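Local coordinates for kinesin-like protein (Caenorhabditis elegans, PDB 5X3E) that probably moves along microtubules by hydrolysing ATP, as a kinesin-6 motor captured here in its nucleotide-free (apo) state, at residues D34-Y45 and K404-P415; Q93-S101 and T137-V148. All coordinates share one frame; numbering follows the deposited sequence.

Both contacts belong to the interior of the kinesin motor domain, but they build different layers of it. Contact 1 lies inside the central sheet, pairing the parallel strands 37-42 and 404-411, and its strength is mostly backbone hydrogen bonding, with loops continuing the contact toward the more exposed ends. Contact 2 lies in the helical layer beside that sheet, where helix 93-109 meets the start of helix 141-152 through side-chain packing, with a glutamine amide bonded to a backbone carbonyl of the preceding loop. The two layers touch: Glu37 OE1 forms a salt bridge with Arg99 NH2, Arg406 NH1 probably donates to Thr100 O (2.7 Å), and Val408 packs against Thr100. Contact 2 is nested within the long loop that contact 1 closes.

Contact 1 (D34-Y45 and K404-P415); sequences DSIEVVCRLCPY and KIRMVICVNPKP
The Lys404 chain runs past Asp34 in the reverse sense, its CD against Asp34 CB, and a bend at its second torsion (chi2 74°) carries NZ to the carbonyl O of Ser35 at 2.8 Å, in the carbonyl plane. Next, Ile36 lays CG1 and CD1 against Ile405 CG2, under helix 350-375. From Glu37 onward the strands run parallel, and residues 37, 39 and 41 each donate to and accept from the partner strand, as in Val39 N to Met407 O at 2.8 Å. The extended Glu37 chain lies alongside Arg406, its OE2 meeting NE at the guanidinium edge (2.7 Å) with the two planes 68° apart; Arg99 takes OE1, and Asp103 takes Arg406 NH2. Branched Val38 suits the apolar face toward Ile409, CG1 to CG1 at 3.6 Å, while Val39 meets Val408 on the other face. Cys40 SG rests by Val411 CG2. Arg41 turns its guanidinium away, to Thr129 and Gln93; it opens a run matching by position the RxRP that flanks the nucleotide base in many kinesins, with Cys43 replacing the second arginine. Beyond Leu42, whose CD2 also meets Val411 CG2, pairing fades into a weak bond from Cys43 N to Val411 O (3.4 Å). Pro413 packs on Tyr45 CB, and Lys414 CA stands over the ring face, 4.1 Å from its centroid. A serine in place of Tyr45 would probably cost Lys414 CA this CH-pi partner and Pro415 CD the neighbouring hydroxyl. Backbone pairing thus joins the strands, and a charge network of Glu37, Arg406, Arg99 and Asp103 ties one face to helix 93-109.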
loop_
_atom_site.group_PDB
_atom_site.type_symbol
_atom_site.label_atom_id
_atom_site.label_comp_id
_atom_site.label_asym_id
_atom_site.label_seq_id
_atom_site.Cartn_x
_atom_site.Cartn_y
_atom_site.Cartn_z
ATOM N N ASP A 34 12.885 12.087 -5.636
ATOM C CA ASP A 34 11.572 11.466 -5.464
ATOM C C ASP A 34 11.035 11.825 -4.079
ATOM O O ASP A 34 11.055 11.032 -3.137
ATOM C CB ASP A 34 11.657 9.953 -5.682
ATOM C CG ASP A 34 12.653 9.278 -4.754
ATOM O OD1 ASP A 34 12.571 8.042 -4.591
ATOM O OD2 ASP A 34 13.504 9.989 -4.176
ATOM N N SER A 35 10.528 13.049 -3.973
ATOM C CA SER A 35 9.891 13.507 -2.752
ATOM C C SER A 35 8.478 12.937 -2.671
ATOM O O SER A 35 8.016 12.220 -3.565
ATOM C CB SER A 35 9.876 15.033 -2.709
ATOM O OG SER A 35 11.188 15.549 -2.857
ATOM N N ILE A 36 7.771 13.247 -1.584
ATOM C CA ILE A 36 6.389 12.807 -1.482
ATOM C C ILE A 36 5.546 13.593 -2.480
ATOM O O ILE A 36 5.728 14.805 -2.662
ATOM C CB ILE A 36 5.853 12.967 -0.048
ATOM C CG1 ILE A 36 4.373 12.572 0.004
ATOM C CG2 ILE A 36 6.052 14.388 0.455
ATOM C CD1 ILE A 36 3.763 12.647 1.379
ATOM N N GLU A 37 4.642 12.895 -3.160
ATOM C CA GLU A 37 3.684 13.529 -4.049
ATOM C C GLU A 37 2.278 13.245 -3.543
ATOM O O GLU A 37 1.990 12.142 -3.070
ATOM C CB GLU A 37 3.833 13.033 -5.492
ATOM C CG GLU A 37 3.026 13.842 -6.496
ATOM C CD GLU A 37 2.970 13.210 -7.877
ATOM O OE1 GLU A 37 2.858 13.969 -8.862
ATOM O OE2 GLU A 37 3.059 11.968 -7.984
ATOM N N VAL A 38 1.415 14.249 -3.632
ATOM C CA VAL A 38 0.010 14.113 -3.276
ATOM C C VAL A 38 -0.814 14.411 -4.519
ATOM O O VAL A 38 -0.663 15.477 -5.129
ATOM C CB VAL A 38 -0.387 15.047 -2.123
ATOM C CG1 VAL A 38 -1.851 14.863 -1.782
ATOM C CG2 VAL A 38 0.478 14.772 -0.909
ATOM N N VAL A 39 -1.678 13.469 -4.895
ATOM C CA VAL A 39 -2.574 13.650 -6.027
ATOM C C VAL A 39 -4.002 13.501 -5.520
ATOM O O VAL A 39 -4.256 12.960 -4.440
ATOM C CB VAL A 39 -2.301 12.662 -7.180
ATOM C CG1 VAL A 39 -0.830 12.689 -7.573
ATOM C CG2 VAL A 39 -2.752 11.256 -6.805
ATOM N N CYS A 40 -4.937 14.013 -6.308
ATOM C CA CYS A 40 -6.335 14.069 -5.918
ATOM C C CYS A 40 -7.194 13.513 -7.047
ATOM O O CYS A 40 -6.907 13.746 -8.226
ATOM C CB CYS A 40 -6.737 15.509 -5.570
ATOM S SG CYS A 40 -8.442 15.715 -5.043
ATOM N N ARG A 41 -8.239 12.769 -6.684
ATOM C CA ARG A 41 -9.114 12.128 -7.662
ATOM C C ARG A 41 -10.567 12.412 -7.314
ATOM O O ARG A 41 -11.034 12.034 -6.234
ATOM C CB ARG A 41 -8.883 10.618 -7.733
ATOM C CG ARG A 41 -9.791 9.954 -8.749
ATOM C CD ARG A 41 -9.712 8.446 -8.709
ATOM N NE ARG A 41 -10.201 7.872 -9.957
ATOM C CZ ARG A 41 -10.332 6.570 -10.182
ATOM N NH1 ARG A 41 -10.012 5.699 -9.235
ATOM N NH2 ARG A 41 -10.782 6.140 -11.353
ATOM N N LEU A 42 -11.279 13.050 -8.243
ATOM C CA LEU A 42 -12.698 13.324 -8.065
ATOM C C LEU A 42 -13.522 12.120 -8.518
ATOM O O LEU A 42 -13.265 11.545 -9.583
ATOM C CB LEU A 42 -13.110 14.554 -8.881
ATOM C CG LEU A 42 -12.314 15.861 -8.796
ATOM C CD1 LEU A 42 -13.132 17.019 -9.369
ATOM C CD2 LEU A 42 -11.829 16.169 -7.402
ATOM N N CYS A 43 -14.508 11.742 -7.721
ATOM C CA CYS A 43 -15.402 10.677 -8.143
ATOM C C CYS A 43 -16.522 11.253 -9.013
ATOM O O CYS A 43 -16.728 12.470 -9.049
ATOM C CB CYS A 43 -15.985 9.965 -6.926
ATOM S SG CYS A 43 -16.870 11.059 -5.830
ATOM N N PRO A 44 -17.250 10.405 -9.744
ATOM C CA PRO A 44 -18.370 10.914 -10.549
ATOM C C PRO A 44 -19.418 11.615 -9.690
ATOM O O PRO A 44 -19.763 11.157 -8.598
ATOM C CB PRO A 44 -18.931 9.651 -11.217
ATOM C CG PRO A 44 -18.337 8.494 -10.449
ATOM C CD PRO A 44 -16.996 8.979 -10.019
ATOM N N TYR A 45 -19.912 12.748 -10.196
ATOM C CA TYR A 45 -20.905 13.570 -9.503
ATOM C C TYR A 45 -21.898 14.126 -10.516
ATOM O O TYR A 45 -21.535 14.966 -11.346
ATOM C CB TYR A 45 -20.240 14.705 -8.726
ATOM C CG TYR A 45 -21.220 15.725 -8.191
ATOM C CD1 TYR A 45 -22.216 15.361 -7.296
ATOM C CD2 TYR A 45 -21.148 17.057 -8.582
ATOM C CE1 TYR A 45 -23.112 16.287 -6.810
ATOM C CE2 TYR A 45 -22.039 17.992 -8.098
ATOM C CZ TYR A 45 -23.017 17.602 -7.210
ATOM O OH TYR A 45 -23.909 18.534 -6.731
ATOM N N LYS A 404 9.784 6.057 -1.527
ATOM C CA LYS A 404 8.904 6.971 -2.244
ATOM C C LYS A 404 7.487 6.881 -1.696
ATOM O O LYS A 404 6.944 5.780 -1.555
ATOM C CB LYS A 404 8.914 6.657 -3.746
ATOM C CG LYS A 404 7.902 7.431 -4.561
ATOM C CD LYS A 404 8.305 8.881 -4.757
ATOM C CE LYS A 404 7.353 9.570 -5.725
ATOM N NZ LYS A 404 7.780 10.952 -6.071
ATOM N N ILE A 405 6.897 8.030 -1.377
ATOM C CA ILE A 405 5.542 8.106 -0.840
ATOM C C ILE A 405 4.669 8.846 -1.843
ATOM O O ILE A 405 5.024 9.940 -2.298
ATOM C CB ILE A 405 5.498 8.814 0.528
ATOM C CG1 ILE A 405 6.446 8.156 1.524
ATOM C CG2 ILE A 405 4.078 8.820 1.083
ATOM C CD1 ILE A 405 6.423 8.835 2.879
ATOM N N ARG A 406 3.532 8.252 -2.195
ATOM C CA ARG A 406 2.510 8.950 -2.968
ATOM C C ARG A 406 1.174 8.811 -2.255
ATOM O O ARG A 406 0.757 7.697 -1.919
ATOM C CB ARG A 406 2.403 8.413 -4.405
ATOM C CG ARG A 406 1.246 9.027 -5.190
ATOM C CD ARG A 406 1.350 8.813 -6.706
ATOM N NE ARG A 406 2.545 9.421 -7.288
ATOM C CZ ARG A 406 3.555 8.734 -7.815
ATOM N NH1 ARG A 406 3.514 7.409 -7.848
ATOM N NH2 ARG A 406 4.604 9.370 -8.319
ATOM N N MET A 407 0.494 9.934 -2.054
ATOM C CA MET A 407 -0.818 9.944 -1.428
ATOM C C MET A 407 -1.871 10.322 -2.461
ATOM O O MET A 407 -1.704 11.294 -3.210
ATOM C CB MET A 407 -0.858 10.916 -0.245
ATOM C CG MET A 407 -2.220 10.993 0.428
ATOM S SD MET A 407 -2.106 11.237 2.210
ATOM C CE MET A 407 -0.619 12.228 2.301
ATOM N N VAL A 408 -2.941 9.539 -2.507
ATOM C CA VAL A 408 -4.060 9.764 -3.411
ATOM C C VAL A 408 -5.238 10.237 -2.570
ATOM O O VAL A 408 -5.846 9.445 -1.837
ATOM C CB VAL A 408 -4.415 8.500 -4.202
ATOM C CG1 VAL A 408 -5.597 8.767 -5.112
ATOM C CG2 VAL A 408 -3.211 8.021 -4.995
ATOM N N ILE A 409 -5.546 11.527 -2.651
ATOM C CA ILE A 409 -6.681 12.106 -1.942
ATOM C C ILE A 409 -7.923 11.921 -2.803
ATOM O O ILE A 409 -8.058 12.545 -3.856
ATOM C CB ILE A 409 -6.452 13.588 -1.621
ATOM C CG1 ILE A 409 -5.155 13.771 -0.840
ATOM C CG2 ILE A 409 -7.624 14.148 -0.832
ATOM C CD1 ILE A 409 -5.164 13.094 0.496
ATOM N N CYS A 410 -8.831 11.060 -2.358
ATOM C CA CYS A 410 -10.116 10.882 -3.020
ATOM C C CYS A 410 -11.131 11.824 -2.382
ATOM O O CYS A 410 -11.282 11.839 -1.156
ATOM C CB CYS A 410 -10.579 9.429 -2.897
ATOM S SG CYS A 410 -9.477 8.234 -3.710
ATOM N N VAL A 411 -11.840 12.594 -3.205
ATOM C CA VAL A 411 -12.812 13.560 -2.700
ATOM C C VAL A 411 -14.091 13.470 -3.521
ATOM O O VAL A 411 -14.052 13.230 -4.732
ATOM C CB VAL A 411 -12.268 15.004 -2.710
ATOM C CG1 VAL A 411 -11.171 15.184 -1.666
ATOM C CG2 VAL A 411 -11.762 15.362 -4.076
ATOM N N ASN A 412 -15.231 13.656 -2.853
ATOM C CA ASN A 412 -16.518 13.670 -3.525
ATOM C C ASN A 412 -16.955 15.105 -3.768
ATOM O O ASN A 412 -17.034 15.888 -2.809
ATOM C CB ASN A 412 -17.565 12.930 -2.699
ATOM C CG ASN A 412 -18.813 12.591 -3.502
ATOM O OD1 ASN A 412 -19.314 13.409 -4.273
ATOM N ND2 ASN A 412 -19.306 11.369 -3.339
ATOM N N PRO A 413 -17.233 15.492 -5.018
ATOM C CA PRO A 413 -17.660 16.875 -5.291
ATOM C C PRO A 413 -19.050 17.207 -4.777
ATOM O O PRO A 413 -19.462 18.370 -4.887
ATOM C CB PRO A 413 -17.615 16.964 -6.827
ATOM C CG PRO A 413 -16.816 15.770 -7.274
ATOM C CD PRO A 413 -17.075 14.711 -6.254
ATOM N N LYS A 414 -19.787 16.237 -4.245
ATOM C CA LYS A 414 -21.127 16.509 -3.746
ATOM C C LYS A 414 -21.067 17.570 -2.648
ATOM O O LYS A 414 -20.157 17.543 -1.811
ATOM C CB LYS A 414 -21.773 15.222 -3.228
ATOM C CG LYS A 414 -23.244 15.084 -3.606
ATOM C CD LYS A 414 -23.800 13.694 -3.334
ATOM C CE LYS A 414 -25.255 13.599 -3.791
ATOM N NZ LYS A 414 -25.828 12.239 -3.596
ATOM N N PRO A 415 -22.012 18.517 -2.618
ATOM C CA PRO A 415 -21.955 19.576 -1.596
ATOM C C PRO A 415 -22.110 19.057 -0.182
ATOM O O PRO A 415 -21.785 19.780 0.767
ATOM C CB PRO A 415 -23.121 20.495 -1.983
ATOM C CG PRO A 415 -24.095 19.573 -2.621
ATOM C CD PRO A 415 -23.260 18.585 -3.398
HETATM O O HOH W 1 8.580 10.379 -1.034
#

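Contact 2 (Q93-S101 and T137-V148); sequences QATVFERTS and TGTGLLPRTLDV. With SO4 (sulfate ion), chain Q.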
loop_
_atom_site.group_PDB
_atom_site.type_symbol
_atom_site.label_atom_id
_atom_site.label_comp_id
_atom_site.label_asym_id
_atom_site.label_seq_id
_atom_site.Cartn_x
_atom_site.Cartn_y
_atom_site.Cartn_z
ATOM N N GLN A 93 -9.542 4.120 -14.605
ATOM C CA GLN A 93 -8.632 3.357 -13.753
ATOM C C GLN A 93 -7.247 3.255 -14.376
ATOM O O GLN A 93 -6.230 3.444 -13.697
ATOM C CB GLN A 93 -9.196 1.958 -13.509
ATOM C CG GLN A 93 -10.548 1.920 -12.834
ATOM C CD GLN A 93 -10.482 2.264 -11.367
ATOM O OE1 GLN A 93 -10.148 3.386 -10.988
ATOM N NE2 GLN A 93 -10.801 1.290 -10.526
ATOM N N ALA A 94 -7.190 2.931 -15.670
ATOM C CA ALA A 94 -5.908 2.776 -16.348
ATOM C C ALA A 94 -5.089 4.058 -16.281
ATOM O O ALA A 94 -3.866 4.012 -16.100
ATOM C CB ALA A 94 -6.136 2.358 -17.799
ATOM N N THR A 95 -5.742 5.213 -16.424
ATOM C CA THR A 95 -5.014 6.477 -16.350
ATOM C C THR A 95 -4.487 6.727 -14.945
ATOM O O THR A 95 -3.334 7.139 -14.772
ATOM C CB THR A 95 -5.906 7.634 -16.808
ATOM O OG1 THR A 95 -6.256 7.455 -18.186
ATOM C CG2 THR A 95 -5.187 8.960 -16.642
ATOM N N VAL A 96 -5.320 6.481 -13.931
ATOM C CA VAL A 96 -4.872 6.602 -12.547
ATOM C C VAL A 96 -3.695 5.673 -12.288
ATOM O O VAL A 96 -2.655 6.093 -11.773
ATOM C CB VAL A 96 -6.030 6.319 -11.575
ATOM C CG1 VAL A 96 -5.507 6.220 -10.144
ATOM C CG2 VAL A 96 -7.071 7.407 -11.677
ATOM N N PHE A 97 -3.833 4.402 -12.673
ATOM C CA PHE A 97 -2.813 3.402 -12.366
ATOM C C PHE A 97 -1.447 3.792 -12.927
ATOM O O PHE A 97 -0.430 3.700 -12.228
ATOM C CB PHE A 97 -3.248 2.040 -12.905
ATOM C CG PHE A 97 -2.161 1.013 -12.893
ATOM C CD1 PHE A 97 -1.682 0.510 -11.694
ATOM C CD2 PHE A 97 -1.611 0.553 -14.078
ATOM C CE1 PHE A 97 -0.674 -0.440 -11.676
ATOM C CE2 PHE A 97 -0.607 -0.394 -14.070
ATOM C CZ PHE A 97 -0.139 -0.893 -12.868
ATOM N N GLU A 98 -1.395 4.223 -14.189
ATOM C CA GLU A 98 -0.108 4.590 -14.777
ATOM C C GLU A 98 0.497 5.810 -14.089
ATOM O O GLU A 98 1.714 5.878 -13.889
ATOM C CB GLU A 98 -0.255 4.846 -16.275
ATOM C CG GLU A 98 -0.760 3.653 -17.062
ATOM C CD GLU A 98 -0.649 3.871 -18.555
ATOM O OE1 GLU A 98 0.195 4.698 -18.967
ATOM O OE2 GLU A 98 -1.404 3.223 -19.312
ATOM N N ARG A 99 -0.332 6.792 -13.743
ATOM C CA ARG A 99 0.145 8.028 -13.134
ATOM C C ARG A 99 0.453 7.868 -11.647
ATOM O O ARG A 99 1.192 8.683 -11.081
ATOM C CB ARG A 99 -0.899 9.128 -13.372
ATOM C CG ARG A 99 -0.514 10.521 -12.907
ATOM C CD ARG A 99 0.882 10.890 -13.341
ATOM N NE ARG A 99 1.288 12.183 -12.804
ATOM C CZ ARG A 99 1.735 12.370 -11.565
ATOM N NH1 ARG A 99 1.825 11.345 -10.727
ATOM N NH2 ARG A 99 2.090 13.583 -11.162
ATOM N N THR A 100 -0.063 6.815 -11.020
ATOM C CA THR A 100 0.010 6.614 -9.582
ATOM C C THR A 100 0.934 5.475 -9.166
ATOM O O THR A 100 1.555 5.560 -8.103
ATOM C CB THR A 100 -1.412 6.376 -9.040
ATOM O OG1 THR A 100 -2.097 7.630 -8.942
ATOM C CG2 THR A 100 -1.421 5.734 -7.715
ATOM N N SER A 101 1.085 4.433 -9.994
ATOM C CA SER A 101 1.738 3.204 -9.561
ATOM C C SER A 101 2.934 2.762 -10.397
ATOM O O SER A 101 3.775 2.020 -9.875
ATOM C CB SER A 101 0.725 2.052 -9.539
ATOM O OG SER A 101 -0.428 2.415 -8.808
ATOM N N THR A 137 -13.029 -1.776 -16.916
ATOM C CA THR A 137 -13.152 -0.396 -16.458
ATOM C C THR A 137 -13.170 -0.254 -14.940
ATOM O O THR A 137 -13.132 0.877 -14.445
ATOM C CB THR A 137 -14.428 0.240 -17.017
ATOM O OG1 THR A 137 -15.565 -0.522 -16.596
ATOM C CG2 THR A 137 -14.380 0.293 -18.536
ATOM N N GLY A 138 -13.197 -1.358 -14.192
ATOM C CA GLY A 138 -13.374 -1.284 -12.751
ATOM C C GLY A 138 -12.167 -1.575 -11.873
ATOM O O GLY A 138 -12.125 -1.122 -10.726
ATOM N N THR A 139 -11.184 -2.318 -12.385
ATOM C CA THR A 139 -10.086 -2.794 -11.546
ATOM C C THR A 139 -9.210 -1.640 -11.078
ATOM O O THR A 139 -8.819 -0.778 -11.871
ATOM C CB THR A 139 -9.250 -3.839 -12.291
ATOM O OG1 THR A 139 -10.023 -5.030 -12.467
ATOM C CG2 THR A 139 -7.994 -4.179 -11.522
ATOM N N GLY A 140 -8.912 -1.621 -9.775
ATOM C CA GLY A 140 -8.164 -0.545 -9.165
ATOM C C GLY A 140 -6.665 -0.782 -9.188
ATOM O O GLY A 140 -6.148 -1.656 -9.886
ATOM N N LEU A 141 -5.960 0.024 -8.386
ATOM C CA LEU A 141 -4.500 0.020 -8.394
ATOM C C LEU A 141 -3.939 -1.333 -7.995
ATOM O O LEU A 141 -2.991 -1.828 -8.615
ATOM C CB LEU A 141 -3.970 1.076 -7.430
ATOM C CG LEU A 141 -4.485 2.490 -7.630
ATOM C CD1 LEU A 141 -4.038 3.380 -6.485
ATOM C CD2 LEU A 141 -4.005 3.027 -8.970
ATOM N N LEU A 142 -4.492 -1.932 -6.947
ATOM C CA LEU A 142 -3.847 -3.095 -6.348
ATOM C C LEU A 142 -3.766 -4.270 -7.312
ATOM O O LEU A 142 -2.652 -4.777 -7.534
ATOM C CB LEU A 142 -4.558 -3.448 -5.037
ATOM C CG LEU A 142 -3.999 -4.554 -4.153
ATOM C CD1 LEU A 142 -4.297 -4.207 -2.700
ATOM C CD2 LEU A 142 -4.601 -5.900 -4.523
ATOM N N PRO A 143 -4.860 -4.740 -7.930
ATOM C CA PRO A 143 -4.713 -5.879 -8.853
ATOM C C PRO A 143 -3.860 -5.551 -10.063
ATOM O O PRO A 143 -3.067 -6.396 -10.500
ATOM C CB PRO A 143 -6.161 -6.205 -9.243
ATOM C CG PRO A 143 -7.005 -5.564 -8.188
ATOM C CD PRO A 143 -6.270 -4.326 -7.815
ATOM N N ARG A 144 -3.985 -4.336 -10.609
ATOM C CA ARG A 144 -3.135 -3.941 -11.729
ATOM C C ARG A 144 -1.668 -3.937 -11.325
ATOM O O ARG A 144 -0.801 -4.353 -12.105
ATOM C CB ARG A 144 -3.549 -2.566 -12.256
ATOM C CG ARG A 144 -4.957 -2.510 -12.824
ATOM C CD ARG A 144 -5.292 -1.112 -13.315
ATOM N NE ARG A 144 -6.704 -0.990 -13.660
ATOM C CZ ARG A 144 -7.186 -1.148 -14.888
ATOM N NH1 ARG A 144 -6.363 -1.423 -15.891
ATOM N NH2 ARG A 144 -8.488 -1.026 -15.113
ATOM N N THR A 145 -1.368 -3.439 -10.123
ATOM C CA THR A 145 0.002 -3.478 -9.625
ATOM C C THR A 145 0.505 -4.914 -9.528
ATOM O O THR A 145 1.620 -5.224 -9.965
ATOM C CB THR A 145 0.097 -2.778 -8.270
ATOM O OG1 THR A 145 -0.178 -1.382 -8.431
ATOM C CG2 THR A 145 1.492 -2.941 -7.704
ATOM N N LEU A 146 -0.303 -5.810 -8.954
ATOM C CA LEU A 146 0.089 -7.215 -8.893
ATOM C C LEU A 146 0.312 -7.786 -10.286
ATOM O O LEU A 146 1.275 -8.531 -10.512
ATOM C CB LEU A 146 -0.969 -8.033 -8.155
ATOM C CG LEU A 146 -1.138 -7.797 -6.655
ATOM C CD1 LEU A 146 -2.418 -8.475 -6.160
ATOM C CD2 LEU A 146 0.094 -8.299 -5.897
ATOM N N ASP A 147 -0.580 -7.465 -11.228
ATOM C CA ASP A 147 -0.415 -7.913 -12.609
ATOM C C ASP A 147 0.918 -7.453 -13.180
ATOM O O ASP A 147 1.708 -8.261 -13.681
ATOM C CB ASP A 147 -1.563 -7.384 -13.473
ATOM C CG ASP A 147 -2.853 -8.148 -13.273
ATOM O OD1 ASP A 147 -2.793 -9.356 -12.963
ATOM O OD2 ASP A 147 -3.930 -7.533 -13.439
ATOM N N VAL A 148 1.185 -6.150 -13.106
ATOM C CA VAL A 148 2.367 -5.584 -13.743
ATOM C C VAL A 148 3.644 -6.099 -13.088
ATOM O O VAL A 148 4.639 -6.366 -13.777
ATOM C CB VAL A 148 2.280 -4.050 -13.721
ATOM C CG1 VAL A 148 3.590 -3.438 -14.146
ATOM C CG2 VAL A 148 1.155 -3.593 -14.637
HETATM S S SO4 Q . 0.888 14.138 -16.028
HETATM O O1 SO4 Q . -0.179 13.202 -15.675
HETATM O O2 SO4 Q . 0.440 14.994 -17.124
HETATM O O3 SO4 Q . 1.235 14.959 -14.869
HETATM O O4 SO4 Q . 2.065 13.389 -16.460
#
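Thr139 O, with Gln93 CB and CG packed close against it, is gripped by the guanidinium of Arg144: NE donates at 2.8 Å, nearly in the guanidinium plane though from above the carbonyl plane, and NH2 adds a weak bond. Arg144 suits the place because its long chain can pass the helix start and still reach this carbonyl, while NH1 goes on to a salt bridge with Glu202. Gln93, folded back at its second torsion (chi2 -74°), sends NE2 to Gly138 O at 2.8 Å; the acceptor lies near the amide plane, yet the donor stands above the carbonyl. NE2 also donates to Tyr128 O, so one amide ties the start of helix 93-109 both to the loop at Gly138 and to helix 126-130. Over one face of the Arg144 guanidinium lies the Ala94 backbone N. Farther along, Phe97 is the knob in a hole formed by Leu141, Arg144, Thr145 and Val148. A first torsion of 168° carries the ring out from the helix, so that Arg144 CB sits over its centre, 3.6 Å from the centroid, a CH-pi contact. At the ring edge stand Thr145 OG1, itself bonded to Leu141 O, and Val148 CG2, 3.5 Å from Phe97 CZ. Leu141 returns the packing as a second knob: its CD2 meets Val96 CG1 at 3.7 Å, and CD1 meets Thr100 CG2. Segments 93-101 and 141-148 cross at -63°, with axes 10.1 Å apart at closest approach; Leu141, Thr100 and Ser101 also rest on Leu116 of strand 114-119, and helix 141-152 touches helix 267-281 and strand 296-307.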